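Local coordinates for protein oxidoreductase, zinc-binding dehydrogenase family (Myxococcus xanthus, PDB 5K1S) that is a zinc-binding medium-chain reductase involved in an alternative route of isovaleryl coenzyme A biosynthesis, at residues Leu49-Cys57 / Gly353-Glu361; Val56-Arg65 / Lys341-Arg349. All coordinates share one frame; numbering follows the deposited sequence.

Contact 1: Leu49-Cys57 / Gly353-Glu361; sequences LRVHACGVC and GRLVLVPPE. With ZN (zinc ion), chain F.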
# COMPACT_ATOMS: atom_id res chain seq x y z
N LEU A 49 29.32 24.12 2.34
CA LEU A 49 30.00 22.86 2.10
C LEU A 49 31.06 23.01 1.02
O LEU A 49 30.89 23.78 0.06
CB LEU A 49 29.01 21.77 1.68
CG LEU A 49 28.15 21.15 2.78
CD1 LEU A 49 27.12 20.22 2.16
CD2 LEU A 49 29.01 20.40 3.79
N ARG A 50 32.15 22.27 1.18
CA ARG A 50 33.20 22.17 0.17
C ARG A 50 32.99 20.82 -0.51
O ARG A 50 33.39 19.78 0.02
CB ARG A 50 34.58 22.30 0.79
CG ARG A 50 35.68 22.68 -0.18
CD ARG A 50 36.24 21.48 -0.93
NE ARG A 50 37.67 21.63 -1.19
CZ ARG A 50 38.63 21.26 -0.35
NH1 ARG A 50 38.34 20.70 0.82
NH2 ARG A 50 39.91 21.44 -0.68
N VAL A 51 32.36 20.84 -1.68
CA VAL A 51 31.93 19.61 -2.33
C VAL A 51 33.15 18.86 -2.84
O VAL A 51 33.91 19.37 -3.66
CB VAL A 51 30.94 19.90 -3.46
CG1 VAL A 51 30.40 18.60 -4.05
CG2 VAL A 51 29.80 20.79 -2.97
N HIS A 52 33.33 17.63 -2.36
CA HIS A 52 34.37 16.74 -2.87
C HIS A 52 33.86 15.79 -3.94
O HIS A 52 34.66 15.28 -4.72
CB HIS A 52 34.98 15.92 -1.72
CG HIS A 52 35.85 16.73 -0.81
ND1 HIS A 52 37.20 16.90 -1.02
CD2 HIS A 52 35.56 17.40 0.33
CE1 HIS A 52 37.71 17.64 -0.06
NE2 HIS A 52 36.73 17.96 0.78
N ALA A 53 32.55 15.55 -3.99
CA ALA A 53 31.98 14.65 -4.97
C ALA A 53 30.47 14.86 -5.01
O ALA A 53 29.86 15.23 -4.00
CB ALA A 53 32.30 13.19 -4.65
N CYS A 54 29.88 14.64 -6.18
CA CYS A 54 28.43 14.70 -6.34
C CYS A 54 27.99 13.59 -7.27
O CYS A 54 28.43 13.54 -8.43
CB CYS A 54 27.98 16.06 -6.88
SG CYS A 54 26.18 16.18 -7.04
N GLY A 55 27.13 12.71 -6.78
CA GLY A 55 26.64 11.62 -7.60
C GLY A 55 25.74 12.11 -8.72
O GLY A 55 24.99 13.08 -8.58
N VAL A 56 25.83 11.43 -9.85
CA VAL A 56 24.99 11.71 -11.01
C VAL A 56 23.79 10.77 -10.94
O VAL A 56 23.94 9.56 -11.07
CB VAL A 56 25.75 11.55 -12.33
CG1 VAL A 56 24.86 11.89 -13.51
CG2 VAL A 56 27.01 12.41 -12.33
N CYS A 57 22.61 11.34 -10.73
CA CYS A 57 21.36 10.59 -10.67
C CYS A 57 20.52 10.92 -11.90
O CYS A 57 20.47 12.08 -12.33
CB CYS A 57 20.60 10.93 -9.39
SG CYS A 57 19.01 10.11 -9.23
N GLY A 353 26.33 0.94 -13.01
CA GLY A 353 26.83 1.38 -11.74
C GLY A 353 26.49 2.84 -11.52
O GLY A 353 25.60 3.38 -12.17
N ARG A 354 27.23 3.47 -10.61
CA ARG A 354 26.99 4.86 -10.25
C ARG A 354 28.14 5.73 -10.74
O ARG A 354 29.31 5.37 -10.57
CB ARG A 354 26.82 5.01 -8.73
CG ARG A 354 25.39 4.83 -8.25
CD ARG A 354 24.51 6.00 -8.66
NE ARG A 354 23.11 5.83 -8.27
CZ ARG A 354 22.17 5.27 -9.04
NH1 ARG A 354 22.47 4.83 -10.25
NH2 ARG A 354 20.93 5.17 -8.58
N LEU A 355 27.80 6.87 -11.34
CA LEU A 355 28.77 7.85 -11.78
C LEU A 355 28.90 8.95 -10.73
O LEU A 355 27.95 9.26 -10.01
CB LEU A 355 28.37 8.46 -13.12
CG LEU A 355 28.27 7.47 -14.29
CD1 LEU A 355 27.65 8.15 -15.50
CD2 LEU A 355 29.65 6.90 -14.63
N VAL A 356 30.08 9.55 -10.66
CA VAL A 356 30.39 10.57 -9.66
C VAL A 356 31.14 11.70 -10.34
O VAL A 356 32.08 11.46 -11.10
CB VAL A 356 31.21 9.99 -8.49
CG1 VAL A 356 31.56 11.08 -7.49
CG2 VAL A 356 30.45 8.86 -7.81
N LEU A 357 30.74 12.93 -10.05
CA LEU A 357 31.44 14.12 -10.51
C LEU A 357 32.33 14.64 -9.39
O LEU A 357 31.85 14.87 -8.27
CB LEU A 357 30.46 15.20 -10.97
CG LEU A 357 29.63 14.87 -12.20
CD1 LEU A 357 28.59 15.96 -12.46
CD2 LEU A 357 30.51 14.68 -13.43
N VAL A 358 33.61 14.84 -9.69
CA VAL A 358 34.59 15.30 -8.72
C VAL A 358 34.96 16.74 -9.08
O VAL A 358 35.60 16.96 -10.12
CB VAL A 358 35.84 14.40 -8.71
CG1 VAL A 358 36.82 14.86 -7.65
CG2 VAL A 358 35.44 12.95 -8.47
N PRO A 359 34.57 17.74 -8.29
CA PRO A 359 34.97 19.11 -8.60
C PRO A 359 36.47 19.27 -8.48
O PRO A 359 37.13 18.55 -7.71
CB PRO A 359 34.22 19.95 -7.55
CG PRO A 359 33.14 19.06 -7.04
CD PRO A 359 33.69 17.68 -7.11
N PRO A 360 37.06 20.22 -9.21
CA PRO A 360 38.49 20.48 -9.05
C PRO A 360 38.78 21.17 -7.73
O PRO A 360 37.88 21.66 -7.04
CB PRO A 360 38.82 21.39 -10.24
CG PRO A 360 37.53 22.08 -10.54
CD PRO A 360 36.45 21.09 -10.23
N GLU A 361 40.06 21.20 -7.37
CA GLU A 361 40.49 21.81 -6.12
C GLU A 361 40.62 23.32 -6.26
O GLU A 361 40.24 24.07 -5.36
CB GLU A 361 41.82 21.21 -5.66
CG GLU A 361 41.76 19.72 -5.39
CD GLU A 361 43.04 19.19 -4.78
OE1 GLU A 361 44.03 19.95 -4.71
OE2 GLU A 361 43.06 18.01 -4.37
ZN ZN F . 18.60 10.83 -6.88
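Ala-53 to Val-56 pair antiparallel with Leu-355 to Val-358, a buried strand-to-strand contact that brings the C-terminal strand back to the N-terminal part of the chain. The short strand axes run at 145° to each other. Cys-54 and Leu-357 are a hydrogen-bonded pair: Cys-54 N gives to Leu-357 O over 2.9 Å, and Leu-357 N returns a bond to Cys-54 O. Val-56 N gives a third bond to Leu-355 O at 3.0 Å. Between them Gly-55 and Val-356 form a non-hydrogen-bonded pair. On the face of Val-356, its CG1 lies anti to the backbone N (chi1 178°) and meets Ala-53 CB at 3.6 Å. On the other face, Val-56 CG2 lies beside its own backbone N, and this puts it 3.6 Å from Leu-357 CG. The two side chains cross obliquely. Leu-355 CB meets Val-56 CB on the same face, where helix 339-347 packs over Val-56, Leu-355 and Leu-357. This pairing joins the first and last parts of the GroES-like catalytic domain, as in other medium-chain dehydrogenases, with the Rossmann domain inserted between them. A classic beta bulge, in which His-52 and Ala-53 both face Ala-82 of strand 80-88, marks the corner before the pairing. At this His-52 end, Pro-359 packs against the corner. Its CG lies 4.1 Å from Val-51 CG1, the two side chains crossing at about a right angle, and its CD is 3.5 Å from His-52 O. Arg-50 CD lies over one face of the His-52 ring, toward its rim. Past the other end of the paired strands, Cys-57 SG binds the zinc ion at 2.5 Å, and His-79 and Cys-166 complete the protein ligands.

Contact 2: Val56-Arg65 / Lys341-Arg349; sequences VCYHDVINRR and KAHFRLENR. With ZN (zinc ion), chain F.
Arg-64 and His-343 are joined by a side-chain hydrogen bond between two crossing helices. Arg-64 NE gives to His-343 ND1 over 3.1 Å with an angle of 161°, meeting ND1 at the edge of the guanidinium, in its plane. The bend at chi3 (53°) turns that edge to the ring. His-343 NE2 is hydrogen-bonded to Tyr-138 OH, so both ring nitrogens have partners. Glu-347 OE2 forms a salt bridge with Arg-65 NH2 at 2.9 Å, met from above the carboxylate plane; a second one, to Arg-64 NH2, is modelled too short and is doubtful in detail. The axes of segments 58-64 and 341-347 cross at -108° in the catalytic domain. The first begins with a capping box: Cys-57 N gives to Asp-60 OD2 at 3.1 Å, while His-59 N makes a weak bond to Cys-57 SG, a zinc ligand. Asp-60 OD2 also has a weak hydrogen bond with Tyr-138 OH. Between the polar groups, Val-61 CG2 covers one face of the His-343 ring. Leu-346 CD2 reaches Tyr-58 N at 3.6 Å and Val-56 CG1 at 3.9 Å. A leucine in place of His-343 would probably leave Arg-64 NE and Tyr-138 OH without their shared ring partner.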
# COMPACT_ATOMS: atom_id res chain seq x y z
N VAL A 56 25.83 11.43 -9.85
CA VAL A 56 24.99 11.71 -11.01
C VAL A 56 23.79 10.77 -10.94
O VAL A 56 23.94 9.56 -11.07
CB VAL A 56 25.75 11.55 -12.33
CG1 VAL A 56 24.86 11.89 -13.51
CG2 VAL A 56 27.01 12.41 -12.33
N CYS A 57 22.61 11.34 -10.73
CA CYS A 57 21.36 10.59 -10.67
C CYS A 57 20.52 10.92 -11.90
O CYS A 57 20.47 12.08 -12.33
CB CYS A 57 20.60 10.93 -9.39
SG CYS A 57 19.01 10.11 -9.23
N TYR A 58 19.86 9.90 -12.46
CA TYR A 58 19.04 10.13 -13.64
C TYR A 58 18.01 11.23 -13.40
O TYR A 58 17.59 11.91 -14.35
CB TYR A 58 18.33 8.84 -14.07
CG TYR A 58 17.53 8.99 -15.33
CD1 TYR A 58 18.13 8.90 -16.58
CD2 TYR A 58 16.16 9.24 -15.29
CE1 TYR A 58 17.40 9.05 -17.74
CE2 TYR A 58 15.42 9.39 -16.45
CZ TYR A 58 16.05 9.29 -17.67
OH TYR A 58 15.31 9.43 -18.83
N HIS A 59 17.59 11.40 -12.15
CA HIS A 59 16.80 12.57 -11.78
C HIS A 59 17.41 13.85 -12.34
O HIS A 59 16.70 14.74 -12.80
CB HIS A 59 16.69 12.63 -10.25
CG HIS A 59 15.76 13.69 -9.74
ND1 HIS A 59 14.41 13.49 -9.60
CD2 HIS A 59 16.00 14.95 -9.30
CE1 HIS A 59 13.85 14.58 -9.11
NE2 HIS A 59 14.79 15.48 -8.92
N ASP A 60 18.75 13.94 -12.32
CA ASP A 60 19.43 15.12 -12.84
C ASP A 60 19.19 15.28 -14.34
O ASP A 60 19.10 16.41 -14.84
CB ASP A 60 20.93 15.04 -12.56
CG ASP A 60 21.24 14.97 -11.08
OD1 ASP A 60 20.44 15.48 -10.27
OD2 ASP A 60 22.30 14.41 -10.72
N VAL A 61 19.11 14.17 -15.07
CA VAL A 61 18.80 14.23 -16.50
C VAL A 61 17.45 14.88 -16.71
O VAL A 61 17.30 15.83 -17.49
CB VAL A 61 18.86 12.82 -17.12
CG1 VAL A 61 18.44 12.86 -18.59
CG2 VAL A 61 20.26 12.23 -16.98
N ILE A 62 16.42 14.36 -16.03
CA ILE A 62 15.08 14.93 -16.15
C ILE A 62 15.11 16.41 -15.82
O ILE A 62 14.54 17.24 -16.53
CB ILE A 62 14.10 14.17 -15.24
CG1 ILE A 62 14.12 12.67 -15.54
CG2 ILE A 62 12.68 14.70 -15.42
CD1 ILE A 62 13.38 11.82 -14.53
N ASN A 63 15.81 16.77 -14.73
CA ASN A 63 15.94 18.17 -14.35
C ASN A 63 16.56 18.99 -15.47
O ASN A 63 16.07 20.08 -15.80
CB ASN A 63 16.78 18.26 -13.07
CG ASN A 63 16.74 19.64 -12.44
OD1 ASN A 63 15.89 20.47 -12.76
ND2 ASN A 63 17.66 19.88 -11.52
N ARG A 64 17.62 18.47 -16.08
CA ARG A 64 18.31 19.22 -17.13
C ARG A 64 17.40 19.52 -18.31
O ARG A 64 17.56 20.55 -18.97
CB ARG A 64 19.55 18.45 -17.60
CG ARG A 64 20.24 19.09 -18.80
CD ARG A 64 21.47 18.32 -19.23
NE ARG A 64 21.20 16.91 -19.48
CZ ARG A 64 20.49 16.44 -20.49
NH1 ARG A 64 19.94 17.26 -21.37
NH2 ARG A 64 20.32 15.13 -20.63
N ARG A 65 16.45 18.63 -18.61
CA ARG A 65 15.57 18.80 -19.75
C ARG A 65 14.45 19.81 -19.50
O ARG A 65 13.66 20.07 -20.41
CB ARG A 65 14.95 17.46 -20.14
CG ARG A 65 15.93 16.48 -20.76
CD ARG A 65 15.29 15.13 -21.02
NE ARG A 65 16.25 14.16 -21.54
CZ ARG A 65 16.08 12.84 -21.52
NH1 ARG A 65 14.98 12.31 -20.99
NH2 ARG A 65 17.01 12.05 -22.02
N LYS A 341 29.29 14.75 -20.60
CA LYS A 341 29.63 13.37 -20.94
C LYS A 341 28.97 12.40 -19.98
O LYS A 341 28.48 11.34 -20.39
CB LYS A 341 31.14 13.19 -20.93
CG LYS A 341 31.89 14.14 -21.84
CD LYS A 341 33.36 13.76 -21.95
CE LYS A 341 34.13 14.73 -22.84
NZ LYS A 341 35.55 14.31 -23.03
N ALA A 342 28.93 12.74 -18.69
CA ALA A 342 28.33 11.85 -17.70
C ALA A 342 26.86 11.60 -18.01
O ALA A 342 26.40 10.45 -18.00
CB ALA A 342 28.49 12.45 -16.30
N HIS A 343 26.11 12.67 -18.29
CA HIS A 343 24.69 12.50 -18.62
C HIS A 343 24.51 11.68 -19.89
O HIS A 343 23.64 10.80 -19.95
CB HIS A 343 24.02 13.87 -18.78
CG HIS A 343 23.79 14.57 -17.48
ND1 HIS A 343 22.74 15.43 -17.28
CD2 HIS A 343 24.48 14.53 -16.32
CE1 HIS A 343 22.79 15.90 -16.04
NE2 HIS A 343 23.84 15.36 -15.44
N PHE A 344 25.31 11.96 -20.92
CA PHE A 344 25.22 11.19 -22.15
C PHE A 344 25.39 9.71 -21.87
O PHE A 344 24.59 8.88 -22.32
CB PHE A 344 26.27 11.68 -23.15
CG PHE A 344 26.10 11.10 -24.53
CD1 PHE A 344 26.60 9.85 -24.84
CD2 PHE A 344 25.43 11.82 -25.51
CE1 PHE A 344 26.45 9.32 -26.11
CE2 PHE A 344 25.28 11.29 -26.78
CZ PHE A 344 25.78 10.04 -27.08
N ARG A 345 26.42 9.35 -21.10
CA ARG A 345 26.60 7.96 -20.70
C ARG A 345 25.36 7.43 -19.99
O ARG A 345 24.86 6.35 -20.30
CB ARG A 345 27.83 7.82 -19.80
CG ARG A 345 29.16 8.01 -20.49
CD ARG A 345 30.32 7.80 -19.52
NE ARG A 345 30.28 6.47 -18.91
CZ ARG A 345 31.10 6.07 -17.94
NH1 ARG A 345 32.02 6.89 -17.45
NH2 ARG A 345 30.98 4.84 -17.45
N LEU A 346 24.86 8.20 -19.03
CA LEU A 346 23.73 7.73 -18.22
C LEU A 346 22.46 7.61 -19.06
O LEU A 346 21.68 6.67 -18.88
CB LEU A 346 23.52 8.67 -17.04
CG LEU A 346 22.44 8.28 -16.03
CD1 LEU A 346 22.69 6.90 -15.44
CD2 LEU A 346 22.36 9.32 -14.92
N GLU A 347 22.24 8.56 -19.98
CA GLU A 347 21.04 8.51 -20.81
C GLU A 347 21.02 7.26 -21.67
O GLU A 347 20.01 6.54 -21.72
CB GLU A 347 20.97 9.76 -21.69
CG GLU A 347 20.53 11.02 -20.98
CD GLU A 347 20.52 12.23 -21.89
OE1 GLU A 347 21.32 12.26 -22.85
OE2 GLU A 347 19.70 13.14 -21.66
N ASN A 348 22.12 6.98 -22.37
CA ASN A 348 22.17 5.89 -23.33
C ASN A 348 22.47 4.54 -22.69
O ASN A 348 22.86 3.60 -23.40
CB ASN A 348 23.22 6.21 -24.40
CG ASN A 348 22.90 7.47 -25.17
OD1 ASN A 348 23.60 8.48 -25.06
ND2 ASN A 348 21.82 7.43 -25.95
N ARG A 349 22.29 4.41 -21.38
CA ARG A 349 22.45 3.14 -20.67
C ARG A 349 23.82 2.51 -20.91
O ARG A 349 24.00 1.31 -20.72
CB ARG A 349 21.34 2.15 -21.06
ZN ZN F . 18.60 10.83 -6.88

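Contact 1 is buried, contact 2 only partly so, with Tyr-58 and Arg-65 exposed. Each joins one early and one late piece of the same domain. Strand 46-56 runs straight on into helix 58-64, and helix 339-347 leads to strand 354-358, so the same two chain parts meet twice. Contact 1 relies on backbone bonds and aliphatic packing within a sheet, contact 2 on salt bridges and an imidazole bond set around a patch of Leu-346, Val-56 and Val-61. Val-56 packs in both contacts, while Cys-57, shared by their segments, carries the link to the zinc ion. The layers also touch directly, with Leu-355 CD1 3.6 Å from Ala-342 O.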